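Local coordinates for protein putative hydroxymethylglutaryl-CoA synthase (Streptococcus mutans, PDB 3SQZ) that probably acts as a hydroxymethylglutaryl-CoA synthase, a thiolase-fold acyltransferase that binds coenzyme A, at residues S46-V50 with Y402-P406; D207-A211 with A347-T351. All coordinates share one frame; numbering follows the deposited sequence.

Contact 1 (S46-V50 with Y402-P406); sequences SSQYV and YQTGP
Tyr-49 reaches the backbone of Gln-403 and the side chain of Tyr-402, joining the short strand 49-52, which follows the central thiolase-fold strand 37-45, to the loop ahead of the C-terminal strands 407-413 and 416-421. With chi1 at -60°, its CG sits beside its own backbone N and the ring is carried out to the loop, where OH accepts a nearly straight bond from Gln-403 N (2.9 Å, 168° at the hydrogen). The same oxygen meets the Tyr-402 ring at its edge, in plane, 3.8 Å from CD1.

Gln-48 runs alongside the loop. Its CB lies 3.7 Å from Gln-403 CB. The chain then bends at chi2, and CG settles against the peptide that follows Thr-404, 3.5 Å from Thr-404 C. CD comes next, near Thr-404 O, and Gln-48 OE1 ends up 3.7 Å from Gly-405 N, a loose approach.

Gln-403 crosses the Tyr-49 ring obliquely, its amide turned 76° from the ring plane. OE1 passes near Tyr-49 CE1 on its way to a hydrogen bond with Thr-374 OG1. The edge strand 374-375, paired with 49-52, is thereby tied to the same loop.

Two waters fill in where the backbones stand apart, linking the main chain of Gln-48 to the main chain and the side-chain amide of Gln-403. One donates to Gln-403 O and accepts from Gln-48 N. The other donates to Gln-48 O over 3.2 Å and takes its second bond from Gln-403 NE2, at 2.7 Å.

Contact 2 (D207-A211 with A347-T351); sequences DETLA and AEIFT
Glu-348 brings its carboxylate up to Thr-209 and also meets Ala-211 on the same face of the sheet. CG is anti to the backbone N (chi1 -179°) and the chain is extended, which sets the carboxylate between the side chains of Thr-209 and Ala-211. Glu-348 CG passes 3.4 Å from Leu-210 O. Both carboxylate oxygens rest on carbon: Glu-348 OE2 comes to 3.6 Å from Thr-209 CB. Glu-348 OE1 lies 3.7 Å from Ala-211 CB. The polar anchor of the acid is Tyr-146, whose OH is hydrogen-bonded to OE1.

Thr-209 turns its methyl CG2 to Phe-350 CB, at 3.8 Å. The phenyl ring itself leads away from this strand and packs among Thr-149, Leu-152, Leu-316 and Phe-317, between helices 147-161 and 315-326.

Strands 203-213 and 346-354 are antiparallel neighbours in the large mixed sheet of the thiolase fold. Leu-210 and Ile-349 form a hydrogen-bonded pair: Leu-210 N donates to Ile-349 O in the carbonyl plane (3.1 Å), and Ile-349 N returns a bond to Leu-210 O. Their side chains share the other face, where Leu-210 touches Glu-249 and Arg-253 of helix 232-254 and Ile-349 leans on Phe-339.

Ala-211 and Glu-348 make the adjoining non-hydrogen-bonded pair, drawn in to a CA-CA separation of 4.0 Å. Ala-211 CA presents a C-H to Ala-347 O at 3.0 Å. Between the Leu-210/Ile-349 pair and the Thr-351 backbone bond to His-206, a water hydrogen-bonded to Thr-351 OG1 lies 2.7 Å from Glu-208 O, which Tyr-250 OH also reaches.

How the contacts relate
Contact 2 is nested within the chain loop closed by contact 1. The two lie on opposite sides of the chain's centre, with centres about 34 Å and nearest atoms about 20 Å apart. Contact 1 is a surface contact of a small outlying sheet with a loop, whereas contact 2 is partly buried within the large sheet. Backbone pairing carries contact 2; in contact 1 a tyrosine hydroxyl and two waters supply the hydrogen bonds, while a glutamine chain packs along the loop. They share no strand, although 37-45, directly before 46-50, lies beside 203-213. Coenzyme A is about 10 Å from the side chain of Ala-347, and contact 1 lies away from the active site and the CoA pocket.

Contact 1 (S46-V50 with Y402-P406)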
# COMPACT_ATOMS: atom_id res chain seq x y z
N SER A 46 -1.17 -4.11 -9.45
CA SER A 46 -1.38 -2.72 -9.83
C SER A 46 -2.27 -2.69 -11.07
O SER A 46 -2.74 -3.73 -11.52
CB SER A 46 -0.06 -1.99 -10.02
OG SER A 46 -0.26 -0.60 -10.14
N SER A 47 -2.52 -1.49 -11.58
CA SER A 47 -3.31 -1.35 -12.79
C SER A 47 -2.45 -1.66 -14.02
O SER A 47 -1.25 -1.93 -13.92
CB SER A 47 -3.88 0.06 -12.87
OG SER A 47 -2.84 1.00 -12.72
N GLN A 48 -3.08 -1.63 -15.19
CA GLN A 48 -2.45 -2.10 -16.42
C GLN A 48 -1.86 -0.98 -17.27
O GLN A 48 -1.38 -1.23 -18.38
CB GLN A 48 -3.44 -2.91 -17.25
CG GLN A 48 -4.10 -4.05 -16.49
CD GLN A 48 -3.12 -5.07 -15.94
OE1 GLN A 48 -3.21 -5.48 -14.78
NE2 GLN A 48 -2.19 -5.50 -16.78
N TYR A 49 -1.89 0.25 -16.76
CA TYR A 49 -1.43 1.43 -17.49
C TYR A 49 -0.41 2.19 -16.66
O TYR A 49 -0.43 2.14 -15.43
CB TYR A 49 -2.60 2.37 -17.79
CG TYR A 49 -3.70 1.78 -18.62
CD1 TYR A 49 -3.65 1.80 -20.01
CD2 TYR A 49 -4.81 1.20 -18.01
CE1 TYR A 49 -4.67 1.27 -20.77
CE2 TYR A 49 -5.83 0.66 -18.76
CZ TYR A 49 -5.76 0.70 -20.14
OH TYR A 49 -6.81 0.16 -20.87
N VAL A 50 0.45 2.94 -17.34
CA VAL A 50 1.48 3.71 -16.67
C VAL A 50 1.60 5.10 -17.30
O VAL A 50 1.47 5.25 -18.52
CB VAL A 50 2.85 2.97 -16.69
CG1 VAL A 50 3.31 2.67 -18.13
CG2 VAL A 50 3.91 3.73 -15.92
N TYR A 402 -11.59 -1.70 -20.70
CA TYR A 402 -10.22 -1.27 -20.52
C TYR A 402 -9.39 -2.48 -20.13
O TYR A 402 -9.94 -3.54 -19.79
CB TYR A 402 -10.14 -0.21 -19.42
CG TYR A 402 -10.80 1.10 -19.78
CD1 TYR A 402 -10.17 2.01 -20.61
CD2 TYR A 402 -12.06 1.42 -19.29
CE1 TYR A 402 -10.77 3.21 -20.95
CE2 TYR A 402 -12.67 2.62 -19.61
CZ TYR A 402 -12.01 3.51 -20.44
OH TYR A 402 -12.61 4.70 -20.77
N GLN A 403 -8.08 -2.34 -20.16
CA GLN A 403 -7.21 -3.38 -19.66
C GLN A 403 -7.28 -3.42 -18.14
O GLN A 403 -7.10 -2.39 -17.48
CB GLN A 403 -5.77 -3.10 -20.06
CG GLN A 403 -5.53 -3.07 -21.54
CD GLN A 403 -4.07 -2.94 -21.84
OE1 GLN A 403 -3.61 -1.90 -22.30
NE2 GLN A 403 -3.31 -3.99 -21.54
N THR A 404 -7.55 -4.60 -17.61
CA THR A 404 -7.57 -4.82 -16.17
C THR A 404 -6.83 -6.10 -15.82
O THR A 404 -6.35 -6.80 -16.71
CB THR A 404 -9.02 -4.92 -15.62
OG1 THR A 404 -9.64 -6.11 -16.13
CG2 THR A 404 -9.86 -3.71 -16.02
N GLY A 405 -6.74 -6.40 -14.53
CA GLY A 405 -6.31 -7.69 -14.06
C GLY A 405 -7.47 -8.67 -14.13
O GLY A 405 -8.40 -8.48 -14.93
N PRO A 406 -7.43 -9.72 -13.30
CA PRO A 406 -8.43 -10.79 -13.41
C PRO A 406 -9.86 -10.37 -13.11
O PRO A 406 -10.77 -11.04 -13.58
CB PRO A 406 -7.93 -11.83 -12.39
CG PRO A 406 -7.02 -11.08 -11.47
CD PRO A 406 -6.36 -10.05 -12.35
O HOH W 1 -5.94 -1.42 -15.10
O HOH W 2 -0.82 -3.38 -20.72

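Contact 2 (D207-A211 with A347-T351)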
# COMPACT_ATOMS: atom_id res chain seq x y z
N ASP A 207 4.92 -7.98 19.35
CA ASP A 207 3.88 -7.29 20.11
C ASP A 207 4.26 -5.90 20.58
O ASP A 207 3.42 -5.19 21.14
CB ASP A 207 3.42 -8.13 21.30
CG ASP A 207 2.60 -9.32 20.88
OD1 ASP A 207 1.72 -9.16 20.01
OD2 ASP A 207 2.85 -10.42 21.41
N GLU A 208 5.51 -5.52 20.38
CA GLU A 208 5.97 -4.20 20.80
C GLU A 208 5.61 -3.18 19.73
O GLU A 208 6.27 -3.09 18.69
CB GLU A 208 7.48 -4.22 21.04
CG GLU A 208 7.92 -5.08 22.24
CD GLU A 208 7.98 -6.58 21.95
OE1 GLU A 208 7.96 -6.98 20.77
OE2 GLU A 208 8.07 -7.35 22.92
N THR A 209 4.53 -2.44 19.96
CA THR A 209 4.04 -1.47 19.00
C THR A 209 3.80 -0.15 19.72
O THR A 209 3.55 -0.15 20.92
CB THR A 209 2.71 -1.93 18.36
OG1 THR A 209 1.72 -2.08 19.38
CG2 THR A 209 2.89 -3.26 17.65
N LEU A 210 3.86 0.95 19.00
CA LEU A 210 3.52 2.24 19.57
C LEU A 210 2.90 3.12 18.50
O LEU A 210 3.50 3.32 17.43
CB LEU A 210 4.77 2.93 20.13
CG LEU A 210 4.49 4.28 20.81
CD1 LEU A 210 3.68 4.09 22.09
CD2 LEU A 210 5.79 5.00 21.09
N ALA A 211 1.71 3.64 18.78
CA ALA A 211 1.01 4.55 17.90
C ALA A 211 0.89 5.92 18.53
O ALA A 211 1.01 6.08 19.75
CB ALA A 211 -0.37 4.02 17.54
N ALA A 347 0.23 7.72 13.47
CA ALA A 347 1.46 7.03 13.11
C ALA A 347 1.64 5.82 14.01
O ALA A 347 1.12 5.79 15.12
CB ALA A 347 2.66 7.96 13.24
N GLU A 348 2.39 4.83 13.54
CA GLU A 348 2.67 3.68 14.37
C GLU A 348 3.97 3.03 13.95
O GLU A 348 4.25 2.93 12.75
CB GLU A 348 1.51 2.66 14.33
CG GLU A 348 1.73 1.44 15.21
CD GLU A 348 0.48 0.59 15.42
OE1 GLU A 348 -0.67 1.09 15.25
OE2 GLU A 348 0.65 -0.60 15.74
N ILE A 349 4.76 2.62 14.94
CA ILE A 349 5.96 1.84 14.70
C ILE A 349 5.73 0.42 15.19
O ILE A 349 5.20 0.20 16.28
CB ILE A 349 7.16 2.46 15.41
CG1 ILE A 349 7.40 3.84 14.80
CG2 ILE A 349 8.39 1.54 15.31
CD1 ILE A 349 8.42 4.64 15.49
N PHE A 350 6.10 -0.54 14.35
CA PHE A 350 6.01 -1.94 14.69
C PHE A 350 7.16 -2.67 14.02
O PHE A 350 7.88 -2.09 13.20
CB PHE A 350 4.64 -2.53 14.31
CG PHE A 350 4.35 -2.52 12.83
CD1 PHE A 350 4.48 -3.67 12.06
CD2 PHE A 350 3.90 -1.36 12.21
CE1 PHE A 350 4.18 -3.66 10.71
CE2 PHE A 350 3.61 -1.34 10.86
CZ PHE A 350 3.75 -2.49 10.11
N THR A 351 7.36 -3.93 14.39
CA THR A 351 8.53 -4.66 13.94
C THR A 351 8.19 -6.10 13.60
O THR A 351 7.15 -6.63 14.00
CB THR A 351 9.62 -4.70 15.01
OG1 THR A 351 9.17 -5.49 16.11
CG2 THR A 351 9.99 -3.30 15.49
O HOH W 3 6.41 -5.08 16.91